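Local coordinates for Rod shape-determining protein (MreC) (PDB 5LP5) that binds the cell-wall synthesis enzyme PBP2 as part of a core complex and probably takes part in setting the rod shape of the bacterium, at residues 102-107 / 111-116; 139-144 / 152-157; 148-151 / 156-159. All blocks are in the same frame, centred on the assembly; numbering follows the deposited sequence.

Contact 1. Residues 102-107 / 111-116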
loop_
_atom_site.group_PDB
_atom_site.type_symbol
_atom_site.label_atom_id
_atom_site.label_comp_id
_atom_site.label_asym_id
_atom_site.label_seq_id
_atom_site.Cartn_x
_atom_site.Cartn_y
_atom_site.Cartn_z
ATOM N N SER C 102 -18.766 -40.651 -9.332
ATOM C CA SER C 102 -18.518 -40.979 -7.953
ATOM C C SER C 102 -17.787 -39.823 -7.302
ATOM O O SER C 102 -17.251 -38.952 -7.996
ATOM C CB SER C 102 -17.629 -42.201 -7.909
ATOM O OG SER C 102 -16.386 -41.964 -8.553
ATOM N N PHE C 103 -17.714 -39.832 -5.976
ATOM C CA PHE C 103 -16.738 -38.994 -5.275
ATOM C C PHE C 103 -15.373 -39.660 -5.437
ATOM O O PHE C 103 -15.303 -40.868 -5.661
ATOM C CB PHE C 103 -17.089 -38.897 -3.812
ATOM C CG PHE C 103 -18.348 -38.148 -3.548
ATOM C CD1 PHE C 103 -18.336 -36.787 -3.300
ATOM C CD2 PHE C 103 -19.561 -38.821 -3.493
ATOM C CE1 PHE C 103 -19.518 -36.125 -3.025
ATOM C CE2 PHE C 103 -20.743 -38.158 -3.229
ATOM C CZ PHE C 103 -20.723 -36.809 -2.996
ATOM N N ILE C 104 -14.303 -38.893 -5.335
ATOM C CA ILE C 104 -12.968 -39.475 -5.457
ATOM C C ILE C 104 -12.670 -40.289 -4.207
ATOM O O ILE C 104 -12.347 -41.444 -4.300
ATOM C CB ILE C 104 -11.869 -38.407 -5.692
ATOM C CG1 ILE C 104 -12.182 -37.646 -6.969
ATOM C CG2 ILE C 104 -10.513 -39.046 -5.813
ATOM C CD1 ILE C 104 -11.072 -36.839 -7.605
ATOM N N SER C 105 -12.805 -39.661 -3.041
ATOM C CA SER C 105 -12.635 -40.338 -1.761
ATOM C C SER C 105 -14.028 -40.457 -1.187
ATOM O O SER C 105 -14.905 -39.690 -1.587
ATOM C CB SER C 105 -11.770 -39.477 -0.844
ATOM O OG SER C 105 -11.390 -40.204 0.299
ATOM N N LEU C 106 -14.252 -41.393 -0.264
ATOM C CA LEU C 106 -15.489 -41.406 0.510
ATOM C C LEU C 106 -15.340 -40.704 1.832
ATOM O O LEU C 106 -16.238 -40.744 2.649
ATOM C CB LEU C 106 -16.017 -42.829 0.734
ATOM C CG LEU C 106 -16.587 -43.479 -0.537
ATOM C CD1 LEU C 106 -17.029 -44.895 -0.252
ATOM C CD2 LEU C 106 -17.785 -42.738 -1.111
ATOM N N GLU C 107 -14.191 -40.078 2.026
ATOM C CA GLU C 107 -13.930 -39.253 3.185
ATOM C C GLU C 107 -13.800 -37.777 2.809
ATOM O O GLU C 107 -13.197 -36.998 3.557
ATOM C CB GLU C 107 -12.615 -39.702 3.856
ATOM C CG GLU C 107 -12.647 -41.082 4.517
ATOM C CD GLU C 107 -11.278 -41.584 4.914
ATOM O OE1 GLU C 107 -10.436 -40.779 5.380
ATOM O OE2 GLU C 107 -11.044 -42.807 4.784
ATOM N N SER C 111 -14.532 -33.441 -3.709
ATOM C CA SER C 111 -13.711 -33.962 -4.794
ATOM C C SER C 111 -14.471 -35.048 -5.527
ATOM O O SER C 111 -14.905 -36.036 -4.912
ATOM C CB SER C 111 -12.394 -34.532 -4.264
ATOM O OG SER C 111 -11.504 -33.487 -3.914
ATOM N N VAL C 112 -14.636 -34.891 -6.842
ATOM C CA VAL C 112 -15.429 -35.845 -7.607
ATOM C C VAL C 112 -14.787 -36.299 -8.910
ATOM O O VAL C 112 -14.032 -35.554 -9.542
ATOM C CB VAL C 112 -16.830 -35.279 -7.924
ATOM C CG1 VAL C 112 -17.560 -34.927 -6.646
ATOM C CG2 VAL C 112 -16.740 -34.071 -8.846
ATOM N N SER C 113 -15.130 -37.516 -9.309
ATOM C CA SER C 113 -14.730 -38.048 -10.607
ATOM C C SER C 113 -15.818 -37.740 -11.628
ATOM O O SER C 113 -16.991 -38.021 -11.398
ATOM C CB SER C 113 -14.536 -39.570 -10.551
ATOM O OG SER C 113 -13.313 -39.957 -9.951
ATOM N N LEU C 114 -15.413 -37.169 -12.765
ATOM C CA LEU C 114 -16.330 -36.764 -13.809
ATOM C C LEU C 114 -16.202 -37.635 -15.037
ATOM O O LEU C 114 -15.137 -38.125 -15.372
ATOM C CB LEU C 114 -16.042 -35.335 -14.219
ATOM C CG LEU C 114 -16.261 -34.296 -13.127
ATOM C CD1 LEU C 114 -15.660 -32.969 -13.563
ATOM C CD2 LEU C 114 -17.732 -34.112 -12.834
ATOM N N ASN C 115 -17.302 -37.815 -15.726
ATOM C CA ASN C 115 -17.275 -38.595 -16.929
ATOM C C ASN C 115 -16.440 -37.879 -17.983
ATOM O O ASN C 115 -16.646 -36.679 -18.219
ATOM C CB ASN C 115 -18.671 -38.771 -17.458
ATOM C CG ASN C 115 -18.774 -39.947 -18.389
ATOM O OD1 ASN C 115 -18.250 -41.028 -18.082
ATOM N ND2 ASN C 115 -19.400 -39.754 -19.548
ATOM N N PRO C 116 -15.492 -38.598 -18.621
ATOM C CA PRO C 116 -14.618 -38.027 -19.646
ATOM C C PRO C 116 -15.346 -37.195 -20.682
ATOM O O PRO C 116 -16.489 -37.493 -21.025
ATOM C CB PRO C 116 -14.025 -39.260 -20.330
ATOM C CG PRO C 116 -14.042 -40.314 -19.290
ATOM C CD PRO C 116 -15.173 -40.012 -18.365
#
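Ile104 has CG1 beside its backbone N, with chi1 at -59°, and this lays the branch along the neighbouring strand at Val112. Ile104 CG1 comes 3.5 Å from Val112 C, so the aliphatic branch lies chiefly against the backbone of Val112. Ile104 CG1 also lies 4.1 Å from Ser111 CB. Phe103 has a similar first torsion, -67°, but its ring leaves on the opposite face of the sheet from Ser102 and Ser113. Phe103 and Val112 form a non-hydrogen-bonded antiparallel pair whose side chains diverge. A light touch remains, Phe103 CD1 to Val112 CG1 at 3.9 Å, where the two cross obliquely.

The backbone supplies the polar links. Ser113 N donates to Ser102 O at 2.9 Å, where the two serines form a hydrogen-bonded pair. Two residues on, Ile104 N donates to Ser111 O at 3.0 Å. That bond is nearly straight, 171° at the hydrogen, although the donor sits above the carbonyl plane. Ser102 OG approaches Ser113 CB to 3.6 Å. Ser111 OG turns instead to Asp108, in the loop of the hairpin.

This is the end of the beta hairpin of strands 93-103 and 111-114. The chemistry divides: backbone bonds hold the two strands together, while the ring of Phe103 packs edge-to-face with Phe169 of a second subunit, another copy of MreC.

Contact 2. Residues 139-144 / 152-157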
loop_
_atom_site.group_PDB
_atom_site.type_symbol
_atom_site.label_atom_id
_atom_site.label_comp_id
_atom_site.label_asym_id
_atom_site.label_seq_id
_atom_site.Cartn_x
_atom_site.Cartn_y
_atom_site.Cartn_z
ATOM N N VAL C 139 -10.031 -30.402 -13.594
ATOM C CA VAL C 139 -8.775 -30.587 -14.335
ATOM C C VAL C 139 -8.638 -32.000 -14.875
ATOM O O VAL C 139 -8.942 -32.976 -14.178
ATOM C CB VAL C 139 -7.532 -30.325 -13.459
ATOM C CG1 VAL C 139 -6.311 -30.146 -14.351
ATOM C CG2 VAL C 139 -7.742 -29.109 -12.568
ATOM N N LEU C 140 -8.172 -32.098 -16.114
ATOM C CA LEU C 140 -7.845 -33.401 -16.694
ATOM C C LEU C 140 -6.409 -33.737 -16.334
ATOM O O LEU C 140 -5.516 -32.948 -16.590
ATOM C CB LEU C 140 -8.023 -33.367 -18.207
ATOM C CG LEU C 140 -7.659 -34.617 -18.981
ATOM C CD1 LEU C 140 -8.561 -35.769 -18.592
ATOM C CD2 LEU C 140 -7.739 -34.357 -20.487
ATOM N N GLU C 141 -6.194 -34.883 -15.710
ATOM C CA GLU C 141 -4.846 -35.348 -15.356
ATOM C C GLU C 141 -4.772 -36.840 -15.610
ATOM O O GLU C 141 -5.631 -37.601 -15.143
ATOM C CB GLU C 141 -4.503 -35.084 -13.889
ATOM C CG GLU C 141 -4.281 -33.616 -13.537
ATOM C CD GLU C 141 -4.345 -33.342 -12.031
ATOM O OE1 GLU C 141 -5.088 -34.038 -11.299
ATOM O OE2 GLU C 141 -3.660 -32.401 -11.578
ATOM N N LYS C 142 -3.747 -37.256 -16.351
ATOM C CA LYS C 142 -3.566 -38.644 -16.734
ATOM C C LYS C 142 -4.878 -39.293 -17.102
ATOM O O LYS C 142 -5.264 -40.298 -16.524
ATOM C CB LYS C 142 -2.891 -39.412 -15.612
ATOM C CG LYS C 142 -1.395 -39.130 -15.543
ATOM C CD LYS C 142 -0.691 -39.952 -14.463
ATOM C CE LYS C 142 0.750 -39.503 -14.275
ATOM N NZ LYS C 142 0.822 -38.188 -13.557
ATOM N N GLY C 143 -5.577 -38.688 -18.045
ATOM C CA GLY C 143 -6.771 -39.309 -18.596
ATOM C C GLY C 143 -8.009 -39.311 -17.727
ATOM O O GLY C 143 -9.029 -39.828 -18.149
ATOM N N ARG C 144 -7.934 -38.728 -16.531
ATOM C CA ARG C 144 -9.083 -38.665 -15.600
ATOM C C ARG C 144 -9.558 -37.241 -15.365
ATOM O O ARG C 144 -8.775 -36.335 -15.088
ATOM C CB ARG C 144 -8.714 -39.274 -14.249
ATOM C CG ARG C 144 -8.224 -40.691 -14.369
ATOM C CD ARG C 144 -7.879 -41.312 -13.046
ATOM N NE ARG C 144 -7.576 -42.725 -13.252
ATOM C CZ ARG C 144 -8.487 -43.698 -13.323
ATOM N NH1 ARG C 144 -9.782 -43.431 -13.192
ATOM N NH2 ARG C 144 -8.101 -44.957 -13.515
ATOM N N HIS C 152 -12.471 -27.081 -1.646
ATOM C CA HIS C 152 -11.306 -27.984 -1.783
ATOM C C HIS C 152 -9.995 -27.184 -1.781
ATOM O O HIS C 152 -9.941 -26.070 -2.278
ATOM C CB HIS C 152 -11.424 -28.860 -3.052
ATOM C CG HIS C 152 -10.391 -29.949 -3.155
ATOM N ND1 HIS C 152 -10.080 -30.785 -2.108
ATOM C CD2 HIS C 152 -9.587 -30.326 -4.179
ATOM C CE1 HIS C 152 -9.154 -31.648 -2.489
ATOM N NE2 HIS C 152 -8.825 -31.376 -3.737
ATOM N N LYS C 153 -8.945 -27.763 -1.225
ATOM C CA LYS C 153 -7.596 -27.184 -1.235
ATOM C C LYS C 153 -7.150 -26.627 -2.609
ATOM O O LYS C 153 -6.425 -25.650 -2.691
ATOM C CB LYS C 153 -6.594 -28.268 -0.755
ATOM C CG LYS C 153 -5.182 -27.826 -0.415
ATOM C CD LYS C 153 -4.331 -29.014 0.028
ATOM C CE LYS C 153 -2.854 -28.621 0.121
ATOM N NZ LYS C 153 -2.036 -29.574 0.925
ATOM N N ARG C 154 -7.562 -27.294 -3.678
ATOM C CA ARG C 154 -7.101 -26.983 -5.037
ATOM C C ARG C 154 -8.050 -26.077 -5.813
ATOM O O ARG C 154 -7.740 -25.656 -6.931
ATOM C CB ARG C 154 -6.967 -28.282 -5.828
ATOM C CG ARG C 154 -5.896 -29.221 -5.285
ATOM C CD ARG C 154 -5.640 -30.388 -6.202
ATOM N NE ARG C 154 -5.346 -29.957 -7.572
ATOM C CZ ARG C 154 -5.154 -30.781 -8.597
ATOM N NH1 ARG C 154 -5.204 -32.085 -8.406
ATOM N NH2 ARG C 154 -4.916 -30.297 -9.810
ATOM N N CYS C 155 -9.221 -25.803 -5.237
ATOM C CA CYS C 155 -10.223 -25.000 -5.905
ATOM C C CYS C 155 -9.948 -23.546 -5.659
ATOM O O CYS C 155 -10.002 -23.090 -4.523
ATOM C CB CYS C 155 -11.621 -25.360 -5.420
ATOM S SG CYS C 155 -12.867 -24.208 -6.012
ATOM N N ALA C 156 -9.640 -22.825 -6.729
ATOM C CA ALA C 156 -9.378 -21.389 -6.667
ATOM C C ALA C 156 -9.711 -20.731 -7.996
ATOM O O ALA C 156 -9.488 -21.298 -9.051
ATOM C CB ALA C 156 -7.920 -21.124 -6.315
ATOM N N TYR C 157 -10.265 -19.524 -7.938
ATOM C CA TYR C 157 -10.574 -18.790 -9.145
ATOM C C TYR C 157 -10.855 -17.329 -8.858
ATOM O O TYR C 157 -10.893 -16.937 -7.704
ATOM C CB TYR C 157 -11.730 -19.439 -9.878
ATOM C CG TYR C 157 -12.975 -19.708 -9.063
ATOM C CD1 TYR C 157 -14.006 -18.787 -9.008
ATOM C CD2 TYR C 157 -13.155 -20.920 -8.409
ATOM C CE1 TYR C 157 -15.174 -19.041 -8.295
ATOM C CE2 TYR C 157 -14.323 -21.190 -7.704
ATOM C CZ TYR C 157 -15.320 -20.248 -7.641
ATOM O OH TYR C 157 -16.476 -20.553 -6.956
#
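Glu141 and Arg154 approach from opposite directions and join their charged ends in a salt bridge. The carboxylate lies at the edge of the Arg154 guanidinium, with Glu141 CD in the guanidinium plane. The two flat groups are not coplanar: their planes stand 39° apart. The bridge is therefore a twisted and uneven one. Arg154 NH2 reaches Glu141 OE2 at 3.0 Å and meets it from above the carboxylate plane, 41° out of it. The second link, from Arg154 NH1 to Glu141 OE1, is straight but weak, at 3.5 Å.

The two side chains arrive differently. Glu141 runs extended beyond CG. Arg154 is bent at chi3 (53°), and the bend sets the direction of its guanidinium. Val139 adds the remaining contact. Its side chain crosses that of Arg154 at about a right angle, and Val139 CG2 lies 4.1 Å from Arg154 NH2. Arg154 also packs on Phe148 of strand 144-149.

Glu141 opens a type I' beta turn that ends at Arg144 and joins strands 134-141 and 144-149 of the first barrel. Arg154 sits in the type I turn from His152 to Cys155, in the loop that leads to the second barrel. The salt bridge thus ties the inter-barrel loop back to a hairpin of the first barrel.

The strongest polar partner of Arg154 lies elsewhere: Arg154 NH2 donates to OE1 of Gln139 of the PBP2 chain, and Val139 packs on that same glutamine. One guanidinium nitrogen is therefore shared between an acid of MreC and an amide of its partner. The nearby carboxylate would be expected to favour the charged form of Arg154 and to limit how its guanidinium can turn toward PBP2.

Contact 3. Residues 148-151 / 156-159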
loop_
_atom_site.group_PDB
_atom_site.type_symbol
_atom_site.label_atom_id
_atom_site.label_comp_id
_atom_site.label_asym_id
_atom_site.label_seq_id
_atom_site.Cartn_x
_atom_site.Cartn_y
_atom_site.Cartn_z
ATOM N N PHE C 148 -12.711 -30.451 -8.545
ATOM C CA PHE C 148 -12.378 -29.963 -7.215
ATOM C C PHE C 148 -13.320 -28.838 -6.864
ATOM O O PHE C 148 -13.225 -27.740 -7.402
ATOM C CB PHE C 148 -10.926 -29.505 -7.150
ATOM C CG PHE C 148 -9.965 -30.542 -7.639
ATOM C CD1 PHE C 148 -9.691 -31.665 -6.880
ATOM C CD2 PHE C 148 -9.379 -30.419 -8.873
ATOM C CE1 PHE C 148 -8.835 -32.649 -7.345
ATOM C CE2 PHE C 148 -8.520 -31.395 -9.347
ATOM C CZ PHE C 148 -8.242 -32.513 -8.578
ATOM N N LEU C 149 -14.250 -29.142 -5.963
ATOM C CA LEU C 149 -15.386 -28.274 -5.690
ATOM C C LEU C 149 -15.029 -27.138 -4.739
ATOM O O LEU C 149 -13.939 -27.090 -4.190
ATOM C CB LEU C 149 -16.536 -29.098 -5.116
ATOM C CG LEU C 149 -16.965 -30.294 -5.981
ATOM C CD1 LEU C 149 -18.081 -31.074 -5.312
ATOM C CD2 LEU C 149 -17.399 -29.867 -7.377
ATOM N N ASN C 150 -15.976 -26.224 -4.552
ATOM C CA ASN C 150 -15.786 -25.064 -3.672
ATOM C C ASN C 150 -15.311 -25.567 -2.294
ATOM O O ASN C 150 -15.868 -26.494 -1.706
ATOM C CB ASN C 150 -17.072 -24.247 -3.462
ATOM C CG ASN C 150 -17.373 -23.280 -4.586
ATOM O OD1 ASN C 150 -16.469 -22.764 -5.257
ATOM N ND2 ASN C 150 -18.673 -22.997 -4.782
ATOM N N ALA C 151 -14.237 -24.966 -1.813
ATOM C CA ALA C 151 -13.678 -25.294 -0.497
ATOM C C ALA C 151 -12.697 -26.434 -0.502
ATOM O O ALA C 151 -12.077 -26.677 0.534
ATOM C CB ALA C 151 -14.765 -25.532 0.552
ATOM N N ALA C 156 -9.640 -22.825 -6.729
ATOM C CA ALA C 156 -9.378 -21.389 -6.667
ATOM C C ALA C 156 -9.711 -20.731 -7.996
ATOM O O ALA C 156 -9.488 -21.298 -9.051
ATOM C CB ALA C 156 -7.920 -21.124 -6.315
ATOM N N TYR C 157 -10.265 -19.524 -7.938
ATOM C CA TYR C 157 -10.574 -18.790 -9.145
ATOM C C TYR C 157 -10.855 -17.329 -8.858
ATOM O O TYR C 157 -10.893 -16.937 -7.704
ATOM C CB TYR C 157 -11.730 -19.439 -9.878
ATOM C CG TYR C 157 -12.975 -19.708 -9.063
ATOM C CD1 TYR C 157 -14.006 -18.787 -9.008
ATOM C CD2 TYR C 157 -13.155 -20.920 -8.409
ATOM C CE1 TYR C 157 -15.174 -19.041 -8.295
ATOM C CE2 TYR C 157 -14.323 -21.190 -7.704
ATOM C CZ TYR C 157 -15.320 -20.248 -7.641
ATOM O OH TYR C 157 -16.476 -20.553 -6.956
ATOM N N SER C 158 -10.979 -16.517 -9.911
ATOM C CA SER C 158 -11.093 -15.054 -9.777
ATOM C C SER C 158 -12.538 -14.577 -9.721
ATOM O O SER C 158 -13.319 -14.887 -10.601
ATOM C CB SER C 158 -10.398 -14.339 -10.920
ATOM O OG SER C 158 -10.412 -12.944 -10.639
ATOM N N VAL C 159 -12.864 -13.777 -8.709
ATOM C CA VAL C 159 -14.216 -13.230 -8.541
ATOM C C VAL C 159 -14.203 -11.704 -8.367
ATOM O O VAL C 159 -13.147 -11.102 -8.125
ATOM C CB VAL C 159 -14.935 -13.873 -7.358
ATOM C CG1 VAL C 159 -15.095 -15.363 -7.602
ATOM C CG2 VAL C 159 -14.212 -13.587 -6.044
#
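Tyr157 and Asn150 are joined by one side-chain hydrogen bond. Tyr157 OH donates to Asn150 OD1 at 2.8 Å. The hydroxyl lies in the carbonyl plane of the amide and uses a lone pair of the oxygen, with a C=O...O angle of 131°. The amide nitrogen faces other acceptors: Asn150 ND2 donates to the backbone oxygens of Ala134 and Phe231. Three bonds therefore grip this buried amide. Together they are consistent with this assignment of oxygen and nitrogen and would limit its rotation.

The ring contact accompanies the hydrogen bond. The two side chains cross at about a right angle, and the amide and ring planes are 31° apart. Asn150 OD1 sits at the ring edge, in the plane of the ring, and lies 3.6 Å from Tyr157 CE2. Tyr157 CG stands between its own backbone N and carbonyl carbon (chi1 52°), which raises the ring from the chain so that its hydroxyl reaches Asn150.

MreC has two six-stranded antiparallel beta-barrels, consistent with its place in the clan of chymotrypsin-like double barrels. Asn150 follows strand 144-149, which belongs to the first barrel. Tyr157 comes just before strand 158-161, the first strand of the second. The pair thus bridges the two ends of the connecting loop, and the centre of the contact lies about 3 Å from the centre of the chain.

Aromatic and apolar side chains pack against the tyrosine. Its ring meets Phe204 edge-to-face. It also packs on Ala134 and Ile137 of the first barrel and on Ile170 of the second.

PBP2 lies close by: Ser158, next to Tyr157, is hydrogen-bonded to Gln131 of the PBP2 chain.

In the fold
From the N terminus, contact 1 comes first. It closes the short hairpin loop between strands 93-103 and 111-114, and it is complete before the others begin. Strand 111-114 then lies beside strand 144-149 in the first barrel, so contacts 1 and 3 touch through Val112 and Leu149. Contacts 2 and 3 interlock. Residues 148-151 fall between the two segments of contact 2, and both contacts end on overlapping stretches that share Ala156 and Tyr157. The Asn150-Tyr157 link therefore crosses the Glu141-Arg154 link along the chain. Contact 2 ties the connecting loop to the first barrel, and contact 3 joins the exit of the first barrel to the entry of the second.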